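Local coordinates for protein fumarate reductase iron-sulfur subunit (Mycolicibacterium smegmatis, PDB 7D6V) that probably relays electrons from succinate oxidation in the flavoprotein subunit toward quinone at the membrane anchor, through three iron-sulfur clusters in a succinate dehydrogenase complex, at residues S61-I66 against I146-C151; G68-M73 against T210-E215; Q140-C145 against D221-P226; C155-D160 against E166-P171. One frame throughout, in Å; residues are numbered along the deposited sequence.

Contact 1 of 4, residues S61-I66 against I146-C151; sequences SCSAEI and IECFLC. With SF4 (iron/sulfur cluster), chain F; FES (Fe2/s2 (inorganic) cluster), chain E.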
# COMPACT_ATOMS: atom_id res chain seq x y z
N SER B 61 -4.00 3.76 -6.54
CA SER B 61 -4.37 4.68 -7.61
C SER B 61 -5.38 4.08 -8.56
O SER B 61 -6.30 4.77 -9.01
CB SER B 61 -3.12 5.12 -8.37
OG SER B 61 -2.14 5.63 -7.49
N CYS B 62 -5.16 2.82 -8.93
CA CYS B 62 -5.98 2.11 -9.91
C CYS B 62 -7.26 1.43 -9.43
O CYS B 62 -7.63 0.38 -9.95
CB CYS B 62 -5.12 1.10 -10.68
SG CYS B 62 -4.83 -0.45 -9.81
N SER B 63 -7.93 2.01 -8.45
CA SER B 63 -9.18 1.43 -7.99
C SER B 63 -10.27 1.61 -9.03
O SER B 63 -10.49 2.71 -9.54
CB SER B 63 -9.61 2.08 -6.67
OG SER B 63 -8.61 1.92 -5.68
N ALA B 64 -10.97 0.52 -9.35
CA ALA B 64 -12.11 0.57 -10.26
C ALA B 64 -13.06 -0.55 -9.86
O ALA B 64 -12.88 -1.21 -8.84
CB ALA B 64 -11.65 0.45 -11.72
N GLU B 65 -14.10 -0.76 -10.67
CA GLU B 65 -15.02 -1.88 -10.49
C GLU B 65 -14.90 -2.73 -11.75
O GLU B 65 -15.44 -2.38 -12.80
CB GLU B 65 -16.44 -1.39 -10.24
CG GLU B 65 -16.54 -0.53 -8.99
CD GLU B 65 -17.96 -0.18 -8.63
OE1 GLU B 65 -18.89 -0.76 -9.23
OE2 GLU B 65 -18.15 0.67 -7.74
N ILE B 66 -14.21 -3.87 -11.62
CA ILE B 66 -13.67 -4.55 -12.80
C ILE B 66 -14.75 -5.32 -13.53
O ILE B 66 -14.81 -5.30 -14.76
CB ILE B 66 -12.49 -5.45 -12.40
CG1 ILE B 66 -11.27 -4.59 -12.07
CG2 ILE B 66 -12.16 -6.42 -13.52
CD1 ILE B 66 -10.99 -3.56 -13.11
N ILE B 146 -2.94 0.66 2.10
CA ILE B 146 -2.70 1.54 0.96
C ILE B 146 -4.02 2.24 0.67
O ILE B 146 -5.05 1.59 0.48
CB ILE B 146 -2.17 0.76 -0.25
CG1 ILE B 146 -3.19 -0.24 -0.78
CG2 ILE B 146 -0.90 0.02 0.11
CD1 ILE B 146 -2.96 -0.66 -2.20
N GLU B 147 -4.02 3.56 0.68
CA GLU B 147 -5.29 4.26 0.67
C GLU B 147 -5.94 4.15 -0.70
O GLU B 147 -5.98 5.12 -1.47
CB GLU B 147 -5.10 5.71 1.10
CG GLU B 147 -4.90 5.86 2.59
CD GLU B 147 -4.67 7.29 3.01
OE1 GLU B 147 -4.17 8.08 2.19
OE2 GLU B 147 -4.99 7.62 4.17
N CYS B 148 -6.50 2.98 -0.99
CA CYS B 148 -7.18 2.75 -2.26
C CYS B 148 -8.63 3.22 -2.16
O CYS B 148 -9.21 3.69 -3.14
CB CYS B 148 -7.14 1.26 -2.63
SG CYS B 148 -8.48 0.28 -1.93
N PHE B 149 -9.21 3.10 -0.97
CA PHE B 149 -10.58 3.52 -0.72
C PHE B 149 -11.60 2.59 -1.36
O PHE B 149 -12.75 2.98 -1.59
CB PHE B 149 -10.81 4.96 -1.18
CG PHE B 149 -9.81 5.93 -0.63
CD1 PHE B 149 -9.53 5.97 0.72
CD2 PHE B 149 -9.13 6.80 -1.47
CE1 PHE B 149 -8.61 6.86 1.23
CE2 PHE B 149 -8.21 7.69 -0.96
CZ PHE B 149 -7.95 7.72 0.39
N LEU B 150 -11.22 1.34 -1.63
CA LEU B 150 -12.18 0.36 -2.12
C LEU B 150 -13.19 0.01 -1.04
O LEU B 150 -14.37 -0.22 -1.33
CB LEU B 150 -11.45 -0.89 -2.61
CG LEU B 150 -10.69 -0.77 -3.93
CD1 LEU B 150 -9.86 -2.01 -4.18
CD2 LEU B 150 -11.64 -0.52 -5.08
N CYS B 151 -12.74 0.03 0.21
CA CYS B 151 -13.61 -0.23 1.34
C CYS B 151 -14.65 0.88 1.39
O CYS B 151 -15.85 0.62 1.54
CB CYS B 151 -12.82 -0.28 2.64
SG CYS B 151 -12.00 1.28 3.07
FE1 SF4 F . -9.85 0.20 2.64
FE2 SF4 F . -7.88 -2.09 2.70
FE3 SF4 F . -6.91 0.74 3.10
FE4 SF4 F . -7.88 -0.15 0.38
S1 SF4 F . -6.41 -0.85 1.77
S2 SF4 F . -8.38 1.44 1.72
S3 SF4 F . -9.35 -1.39 1.31
S4 SF4 F . -8.38 -0.50 4.03
FE1 FES E . -0.59 1.71 -7.64
FE2 FES E . -2.54 -0.42 -8.82
S1 FES E . -1.39 1.29 -9.69
S2 FES E . -2.14 0.35 -6.76
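S63 rests its CB against the CD2 methyl of L150, 3.7 Å away, while its hydroxyl reaches past that branch to the backbone of C148. There S63 OG gives a hydrogen bond to C148 O over 3.2 Å, approaching from above the carbonyl plane, 41° out of it. The torsion of S63 sets this up: OG stands opposite the carbonyl carbon and beside the backbone N (chi1 -58°), toward the loop that carries C148. The same OG also makes a weak hydrogen bond with G60 O, so two backbone carbonyls share this buried hydroxyl, the second only weakly. Serine suits the place because it is small enough for the close approach and still supplies a polar atom for C148 O. On the flank, L150 brings CD2 to 4.0 Å from A64 O and packs hydrocarbon beside the polar pair; its other neighbours include P70.

Each segment also carries a cluster ligand. C62 SG binds FE2 of the two-iron cluster at 2.5 Å, an iron that C74 also ligates. Across the contact, C148 SG binds FE4 of the four-iron cubane at 2.4 Å, and C151 SG binds FE1. L150 N donates to C148 SG over 3.0 Å, an N-H...S bond that probably lowers the electron density on the thiolate. The whole is the seam between a plant-type ferredoxin domain and the CxxCxxCxxxC loop of a bacterial-ferredoxin-like dicluster domain, as in succinate dehydrogenase iron-sulfur subunits.

Contact 2 of 4, residues G68-M73 against T210-E215; sequences GRPRLM and TEVCPE. With SF4 (iron/sulfur cluster), chain F.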
# COMPACT_ATOMS: atom_id res chain seq x y z
N GLY B 68 -18.13 -5.50 -11.89
CA GLY B 68 -19.08 -5.34 -10.82
C GLY B 68 -18.47 -5.37 -9.44
O GLY B 68 -19.16 -5.02 -8.47
N ARG B 69 -17.21 -5.76 -9.32
CA ARG B 69 -16.51 -5.91 -8.06
C ARG B 69 -15.44 -4.84 -7.91
O ARG B 69 -14.63 -4.66 -8.82
CB ARG B 69 -15.86 -7.29 -7.96
CG ARG B 69 -16.65 -8.41 -8.60
CD ARG B 69 -17.84 -8.80 -7.75
NE ARG B 69 -17.41 -9.31 -6.45
CZ ARG B 69 -17.26 -10.60 -6.16
NH1 ARG B 69 -17.51 -11.52 -7.09
NH2 ARG B 69 -16.87 -10.97 -4.96
N PRO B 70 -15.41 -4.12 -6.79
CA PRO B 70 -14.32 -3.16 -6.56
C PRO B 70 -12.97 -3.83 -6.46
O PRO B 70 -12.71 -4.60 -5.52
CB PRO B 70 -14.72 -2.49 -5.24
CG PRO B 70 -16.19 -2.72 -5.13
CD PRO B 70 -16.42 -4.06 -5.73
N ARG B 71 -12.08 -3.54 -7.41
CA ARG B 71 -10.77 -4.16 -7.51
C ARG B 71 -9.72 -3.11 -7.81
O ARG B 71 -10.02 -1.94 -8.06
CB ARG B 71 -10.74 -5.23 -8.62
CG ARG B 71 -11.68 -6.40 -8.44
CD ARG B 71 -11.30 -7.22 -7.23
NE ARG B 71 -9.91 -7.67 -7.31
CZ ARG B 71 -9.51 -8.77 -7.93
NH1 ARG B 71 -10.39 -9.55 -8.54
NH2 ARG B 71 -8.23 -9.09 -7.95
N LEU B 72 -8.46 -3.54 -7.75
CA LEU B 72 -7.35 -2.79 -8.32
C LEU B 72 -7.09 -3.31 -9.73
O LEU B 72 -7.02 -4.53 -9.94
CB LEU B 72 -6.09 -2.93 -7.47
CG LEU B 72 -6.07 -2.35 -6.06
CD1 LEU B 72 -4.80 -2.76 -5.35
CD2 LEU B 72 -6.19 -0.84 -6.10
N MET B 73 -6.97 -2.40 -10.69
CA MET B 73 -6.77 -2.82 -12.07
C MET B 73 -5.41 -3.49 -12.26
O MET B 73 -5.29 -4.40 -13.08
CB MET B 73 -6.91 -1.62 -13.00
CG MET B 73 -8.36 -1.23 -13.27
SD MET B 73 -8.55 0.14 -14.42
CE MET B 73 -8.16 1.53 -13.35
N THR B 210 -14.09 -5.72 4.38
CA THR B 210 -13.10 -6.64 4.56
C THR B 210 -13.11 -7.44 3.42
O THR B 210 -12.14 -7.95 3.12
CB THR B 210 -13.57 -7.64 5.58
OG1 THR B 210 -13.54 -7.04 6.78
CG2 THR B 210 -12.68 -8.68 5.82
N GLU B 211 -14.18 -7.57 2.70
CA GLU B 211 -13.99 -8.53 1.62
C GLU B 211 -13.35 -7.93 0.37
O GLU B 211 -12.98 -8.69 -0.53
CB GLU B 211 -15.33 -9.16 1.25
CG GLU B 211 -16.03 -9.84 2.40
CD GLU B 211 -17.35 -10.46 2.00
OE1 GLU B 211 -17.58 -10.64 0.78
OE2 GLU B 211 -18.16 -10.77 2.89
N VAL B 212 -13.22 -6.61 0.28
CA VAL B 212 -12.64 -5.97 -0.90
C VAL B 212 -11.22 -5.51 -0.67
O VAL B 212 -10.57 -5.03 -1.61
CB VAL B 212 -13.51 -4.79 -1.39
CG1 VAL B 212 -14.90 -5.27 -1.75
CG2 VAL B 212 -13.55 -3.70 -0.34
N CYS B 213 -10.73 -5.57 0.57
CA CYS B 213 -9.39 -5.09 0.87
C CYS B 213 -8.25 -5.83 0.17
O CYS B 213 -8.04 -7.02 0.41
CB CYS B 213 -9.15 -5.11 2.39
SG CYS B 213 -7.44 -4.80 2.88
N PRO B 214 -7.51 -5.13 -0.71
CA PRO B 214 -6.38 -5.81 -1.36
C PRO B 214 -5.28 -6.19 -0.40
O PRO B 214 -4.48 -7.08 -0.71
CB PRO B 214 -5.89 -4.78 -2.39
CG PRO B 214 -6.94 -3.71 -2.43
CD PRO B 214 -7.61 -3.72 -1.11
N GLU B 215 -5.21 -5.54 0.76
CA GLU B 215 -4.19 -5.82 1.75
C GLU B 215 -4.62 -6.89 2.75
O GLU B 215 -3.82 -7.26 3.62
CB GLU B 215 -3.82 -4.54 2.50
CG GLU B 215 -3.21 -3.47 1.61
CD GLU B 215 -2.07 -4.00 0.78
OE1 GLU B 215 -2.11 -3.84 -0.46
OE2 GLU B 215 -1.12 -4.57 1.36
FE1 SF4 F . -9.85 0.20 2.64
FE2 SF4 F . -7.88 -2.09 2.70
FE3 SF4 F . -6.91 0.74 3.10
FE4 SF4 F . -7.88 -0.15 0.38
S1 SF4 F . -6.41 -0.85 1.77
S2 SF4 F . -8.38 1.44 1.72
S3 SF4 F . -9.35 -1.39 1.31
S4 SF4 F . -8.38 -0.50 4.03
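The backbones of G68-M73 and T210-E215 run in the same direction, with P70 CA 6.5 Å from V212 CA and L72 CA 7.6 Å from P214 CA. Strand 70-72 is the second strand of a two-stranded antiparallel hairpin in the ferredoxin domain, whereas 210-215 is the irregular loop bearing the Cys-Pro pair typical of dicluster ferredoxin folds. Two apolar pairs join them. At one, the CG corner of the P70 ring meets the CG1 methyl of V212 at 4.4 Å, and the backbone P70 O faces V212 CB. At the other, L72 and P214 cross at about a right angle, the CD1 methyl of L72 coming to 3.7 Å from P214 CG. L72 holds CG opposite its carbonyl carbon (chi1 -65°), and this turns the branch toward P214, where CD1 meets CB and CG of the ring. Compact, branched or cyclic residues suit such a seam: they fill it with hydrocarbon and have few torsions to freeze.

L150 of helix 150-154 touches both P70 and P214, closing the packing into one apolar cluster. Next to V212 in the chain, E211 forms a salt bridge with R123 of the membrane anchor subunit. L72 also lies near the two-iron cluster, so the L72-P214 pair sits between two redox centres. On the cubane side C213 SG points to an iron, modelled 2.8 Å from FE2, and P214 CD lies 3.8 Å from the cluster sulfide S3.

Contact 3 of 4, residues Q140-C145 against D221-P226; sequences QEFRKC and DNALIP. With SF4 (iron/sulfur cluster), chain F; F3S (Fe3-s4 cluster), chain G.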
# COMPACT_ATOMS: atom_id res chain seq x y z
N GLN B 140 0.09 -2.11 13.87
CA GLN B 140 0.90 -2.37 12.69
C GLN B 140 0.09 -3.07 11.61
O GLN B 140 0.36 -2.89 10.42
CB GLN B 140 2.12 -3.21 13.07
CG GLN B 140 3.30 -2.40 13.51
CD GLN B 140 4.56 -3.22 13.61
OE1 GLN B 140 4.51 -4.45 13.69
NE2 GLN B 140 5.70 -2.56 13.61
N GLU B 141 -0.89 -3.89 12.01
CA GLU B 141 -1.77 -4.49 11.01
C GLU B 141 -2.54 -3.43 10.24
O GLU B 141 -2.67 -3.51 9.01
CB GLU B 141 -2.74 -5.47 11.66
CG GLU B 141 -3.44 -6.35 10.63
CD GLU B 141 -4.85 -6.72 11.03
OE1 GLU B 141 -5.60 -7.21 10.17
OE2 GLU B 141 -5.20 -6.51 12.21
N PHE B 142 -3.07 -2.43 10.94
CA PHE B 142 -3.83 -1.37 10.27
C PHE B 142 -2.93 -0.42 9.50
O PHE B 142 -3.41 0.26 8.59
CB PHE B 142 -4.67 -0.59 11.28
CG PHE B 142 -5.49 -1.46 12.18
CD1 PHE B 142 -6.15 -2.57 11.69
CD2 PHE B 142 -5.60 -1.15 13.53
CE1 PHE B 142 -6.91 -3.36 12.53
CE2 PHE B 142 -6.36 -1.94 14.36
CZ PHE B 142 -7.01 -3.04 13.86
N ARG B 143 -1.65 -0.33 9.85
CA ARG B 143 -0.75 0.53 9.09
C ARG B 143 -0.39 -0.06 7.73
O ARG B 143 0.35 0.59 6.98
CB ARG B 143 0.53 0.82 9.87
CG ARG B 143 0.31 1.45 11.23
CD ARG B 143 0.13 2.94 11.12
NE ARG B 143 1.38 3.63 10.85
CZ ARG B 143 1.47 4.92 10.58
NH1 ARG B 143 0.38 5.67 10.55
NH2 ARG B 143 2.65 5.47 10.34
N LYS B 144 -0.88 -1.25 7.39
CA LYS B 144 -0.66 -1.83 6.07
C LYS B 144 -1.52 -1.20 4.99
O LYS B 144 -1.35 -1.52 3.81
CB LYS B 144 -0.95 -3.34 6.10
CG LYS B 144 0.16 -4.19 6.67
CD LYS B 144 -0.37 -5.53 7.13
CE LYS B 144 -1.10 -6.24 6.00
NZ LYS B 144 -2.24 -7.06 6.50
N CYS B 145 -2.47 -0.36 5.39
CA CYS B 145 -3.44 0.22 4.45
C CYS B 145 -3.02 1.17 3.33
O CYS B 145 -2.79 2.36 3.58
CB CYS B 145 -4.59 0.85 5.24
SG CYS B 145 -5.46 2.17 4.36
N ASP B 221 -13.35 -7.49 11.92
CA ASP B 221 -13.10 -8.31 13.10
C ASP B 221 -12.05 -7.69 14.02
O ASP B 221 -12.15 -7.82 15.24
CB ASP B 221 -12.67 -9.71 12.69
CG ASP B 221 -13.85 -10.61 12.38
OD1 ASP B 221 -15.00 -10.13 12.42
OD2 ASP B 221 -13.63 -11.81 12.12
N ASN B 222 -11.04 -7.02 13.46
CA ASN B 222 -9.94 -6.51 14.27
C ASN B 222 -10.07 -5.03 14.61
O ASN B 222 -9.41 -4.58 15.56
CB ASN B 222 -8.61 -6.74 13.54
CG ASN B 222 -8.12 -8.17 13.66
OD1 ASN B 222 -8.74 -8.99 14.33
ND2 ASN B 222 -7.01 -8.47 13.02
N ALA B 223 -10.88 -4.27 13.88
CA ALA B 223 -11.00 -2.84 14.13
C ALA B 223 -12.41 -2.42 14.51
O ALA B 223 -12.59 -1.77 15.54
CB ALA B 223 -10.55 -2.05 12.89
N LEU B 224 -13.42 -2.79 13.73
CA LEU B 224 -14.75 -2.22 13.91
C LEU B 224 -15.47 -2.82 15.11
O LEU B 224 -16.04 -2.09 15.92
CB LEU B 224 -15.57 -2.40 12.64
CG LEU B 224 -14.91 -1.88 11.37
CD1 LEU B 224 -15.79 -2.15 10.20
CD2 LEU B 224 -14.61 -0.40 11.49
N ILE B 225 -15.49 -4.15 15.21
CA ILE B 225 -16.13 -4.80 16.36
C ILE B 225 -15.42 -4.46 17.67
O ILE B 225 -16.11 -4.17 18.66
CB ILE B 225 -16.25 -6.31 16.11
CG1 ILE B 225 -17.28 -6.58 15.02
CG2 ILE B 225 -16.65 -7.04 17.39
CD1 ILE B 225 -17.22 -7.98 14.46
N PRO B 226 -14.08 -4.49 17.76
CA PRO B 226 -13.44 -4.03 19.00
C PRO B 226 -13.78 -2.60 19.37
O PRO B 226 -13.99 -2.30 20.55
CB PRO B 226 -11.95 -4.20 18.70
CG PRO B 226 -11.90 -5.29 17.73
CD PRO B 226 -13.10 -5.13 16.86
FE1 SF4 F . -9.85 0.20 2.64
FE2 SF4 F . -7.88 -2.09 2.70
FE3 SF4 F . -6.91 0.74 3.10
FE4 SF4 F . -7.88 -0.15 0.38
S1 SF4 F . -6.41 -0.85 1.77
S2 SF4 F . -8.38 1.44 1.72
S3 SF4 F . -9.35 -1.39 1.31
S4 SF4 F . -8.38 -0.50 4.03
FE1 F3S G . -18.68 -1.09 5.61
FE3 F3S G . -17.48 -3.17 6.81
FE4 F3S G . -19.22 -1.72 8.25
S1 F3S G . -18.52 -3.17 4.84
S2 F3S G . -20.71 -1.03 6.70
S3 F3S G . -17.23 -0.95 7.38
S4 F3S G . -18.86 -3.94 8.45
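The carboxylate of E141 is gripped at both oxygens: N222 ND2 donates to E141 OE2 over 2.8 Å, and the backbone N of K218 bonds to OE1. The amide N-H reaches OE2 on its syn side but 31° out of the carboxylate plane, and the bond is fairly straight (154° at the hydrogen). Carboxylate and amide are turned nearly perpendicular. E141 can reach across because its CG lies opposite the backbone N (chi1 -167°). N222 uses its other end too, OD1 being hydrogen-bonded to R210 of the membrane anchor subunit; an asparagine, with a donor and an acceptor on one short stem, fits between glutamate and arginine.

Beside this pair, the F142 ring packs on the helix itself. Its CZ lies 3.3 Å from N222 O, which sits at the ring edge near the ring plane, and 3.8 Å from A223 CB. Alanine lets the ring come close to the helix. N222 O falls in the pi-like widened turn of residues 221-224, ahead of a kink where P226 has no N-H to return to the preceding turn. The two segments thereby join helix 133-142, which leads to the cubane ligand C145 (SG to FE3 2.4 Å), with helix 219-235, whose L224 lines the three-iron cluster. Two N-H donors on one carboxylate would be expected to favour its ionised form and to stabilise its charge where two helices meet at the subunit boundary.

Contact 4 of 4, residues C155-D160 against E166-P171; sequences CHVVRD and ENFAGP. With F3S (Fe3-s4 cluster), chain G.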
# COMPACT_ATOMS: atom_id res chain seq x y z
N CYS B 155 -18.79 0.09 0.85
CA CYS B 155 -19.66 0.23 2.02
C CYS B 155 -21.04 0.69 1.58
O CYS B 155 -21.17 1.63 0.79
CB CYS B 155 -19.07 1.22 3.02
SG CYS B 155 -20.07 1.46 4.51
N HIS B 156 -22.09 0.03 2.08
CA HIS B 156 -23.43 0.43 1.67
C HIS B 156 -23.94 1.64 2.44
O HIS B 156 -24.92 2.26 2.00
CB HIS B 156 -24.41 -0.73 1.86
CG HIS B 156 -24.67 -1.07 3.29
ND1 HIS B 156 -25.91 -0.92 3.88
CD2 HIS B 156 -23.85 -1.55 4.26
CE1 HIS B 156 -25.84 -1.29 5.14
NE2 HIS B 156 -24.61 -1.67 5.40
N VAL B 157 -23.32 1.99 3.56
CA VAL B 157 -23.78 3.14 4.34
C VAL B 157 -23.70 4.41 3.50
O VAL B 157 -24.64 5.21 3.49
CB VAL B 157 -22.96 3.27 5.64
CG1 VAL B 157 -23.45 4.45 6.46
CG2 VAL B 157 -23.05 1.99 6.45
N VAL B 158 -22.60 4.60 2.79
CA VAL B 158 -22.43 5.76 1.94
C VAL B 158 -22.60 5.44 0.46
O VAL B 158 -22.93 6.35 -0.32
CB VAL B 158 -21.06 6.44 2.18
CG1 VAL B 158 -21.06 7.15 3.52
CG2 VAL B 158 -19.95 5.40 2.14
N ARG B 159 -22.38 4.20 0.04
CA ARG B 159 -22.57 3.84 -1.37
C ARG B 159 -24.03 3.99 -1.78
O ARG B 159 -24.31 4.49 -2.87
CB ARG B 159 -22.09 2.42 -1.62
CG ARG B 159 -22.33 1.91 -3.03
CD ARG B 159 -21.78 0.51 -3.21
NE ARG B 159 -21.94 0.02 -4.57
CZ ARG B 159 -21.02 0.16 -5.52
NH1 ARG B 159 -19.88 0.77 -5.26
NH2 ARG B 159 -21.24 -0.32 -6.74
N ASP B 160 -24.95 3.57 -0.93
CA ASP B 160 -26.37 3.58 -1.27
C ASP B 160 -27.13 4.75 -0.66
O ASP B 160 -28.33 4.88 -0.91
CB ASP B 160 -27.02 2.27 -0.84
CG ASP B 160 -26.50 1.08 -1.63
OD1 ASP B 160 -25.93 0.16 -1.02
OD2 ASP B 160 -26.65 1.09 -2.87
N GLU B 166 -22.04 12.80 5.38
CA GLU B 166 -21.58 13.74 6.40
C GLU B 166 -21.61 13.15 7.80
O GLU B 166 -20.99 13.72 8.70
CB GLU B 166 -22.44 15.00 6.36
CG GLU B 166 -23.92 14.74 6.58
CD GLU B 166 -24.64 15.94 7.15
OE1 GLU B 166 -24.39 17.07 6.67
OE2 GLU B 166 -25.46 15.77 8.07
N ASN B 167 -22.30 12.03 8.01
CA ASN B 167 -22.41 11.44 9.33
C ASN B 167 -21.50 10.23 9.54
O ASN B 167 -21.26 9.85 10.69
CB ASN B 167 -23.86 11.02 9.60
CG ASN B 167 -24.82 12.18 9.54
OD1 ASN B 167 -24.64 13.18 10.23
ND2 ASN B 167 -25.85 12.05 8.72
N PHE B 168 -21.01 9.62 8.47
CA PHE B 168 -20.24 8.38 8.54
C PHE B 168 -18.87 8.60 7.92
O PHE B 168 -18.77 9.14 6.82
CB PHE B 168 -20.99 7.25 7.82
CG PHE B 168 -20.40 5.89 8.04
CD1 PHE B 168 -20.29 5.37 9.31
CD2 PHE B 168 -19.99 5.12 6.97
CE1 PHE B 168 -19.76 4.12 9.52
CE2 PHE B 168 -19.46 3.87 7.17
CZ PHE B 168 -19.35 3.36 8.45
N ALA B 169 -17.83 8.18 8.63
CA ALA B 169 -16.47 8.38 8.15
C ALA B 169 -16.04 7.28 7.18
O ALA B 169 -15.21 7.53 6.30
CB ALA B 169 -15.49 8.44 9.32
N GLY B 170 -16.59 6.08 7.32
CA GLY B 170 -16.23 4.98 6.47
C GLY B 170 -15.32 3.98 7.15
O GLY B 170 -14.73 4.26 8.20
N PRO B 171 -15.19 2.79 6.55
CA PRO B 171 -14.33 1.76 7.16
C PRO B 171 -12.89 2.18 7.35
O PRO B 171 -12.29 1.87 8.38
CB PRO B 171 -14.44 0.59 6.17
CG PRO B 171 -15.18 1.12 4.97
CD PRO B 171 -15.99 2.27 5.43
FE1 F3S G . -18.68 -1.09 5.61
FE3 F3S G . -17.48 -3.17 6.81
FE4 F3S G . -19.22 -1.72 8.25
S1 F3S G . -18.52 -3.17 4.84
S2 F3S G . -20.71 -1.03 6.70
S3 F3S G . -17.23 -0.95 7.38
S4 F3S G . -18.86 -3.94 8.45
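V157 lies over one face of the F168 ring in a CH-pi contact, its CG1 methyl 4.0 Å from the ring centroid and 30° off the normal. This aromatic contact belongs to the three-iron cluster pocket, where C155, the last cysteine of the CxxCxxCxxxC motif, faces the loop leading into helix 171-181. The CG1 methyl stands opposite the backbone N of V157 (chi1 -179°), while CG2 turns to the cluster. V158 instead brings CG1 to the ring edge, 4.1 Å from F168 CD2. C155 makes a sulfur-aromatic contact from an oblique position, with SG 3.6 Å from F168 CE2. The opposite face of the ring has G170 N above its rim, and G170 adopts backbone angles that favour glycine. A phenylalanine therefore suits this place: one flat group serves two valines and the cysteine sulfur at once.

The polar term inside the contact is a cap: C155 N-caps helix 156-159, its SG accepting a weak bond from V157 N. Toward the membrane anchor subunit, V158 O is hydrogen-bonded to its R18 and H156 ND1 to its E136, so the short helix lies against that subunit.

Aliphatic packing completes the contact, P171 CD meeting C155 CB at 4.0 Å. Both residues also front the cluster: C155 SG is modelled 3.1 Å from FE1, and P171 CB lies 3.4 Å from the sulfide S3.

From the N terminus, the ferredoxin hairpin supplies the first segments of contacts 1 and 2, its strands 63-65 and 70-72 being antiparallel neighbours. Contact 1 closes the loop from 61-66 to 146-151, and contact 2 the longer one from 68-73 to 210-215; their segments alternate, so the loops cross. Contact 3, starting at 140-145 and ending at 221-226, crosses both. Contact 4 is a short local closure, in series after contact 1 and nested inside the loops of contacts 2 and 3. A salt bridge from E65 to R159 links contacts 1 and 4. Contacts 1 and 2 tie the ferredoxin hairpin to the cubane loops, while 3 and 4 join parts of the helical region beside its two clusters.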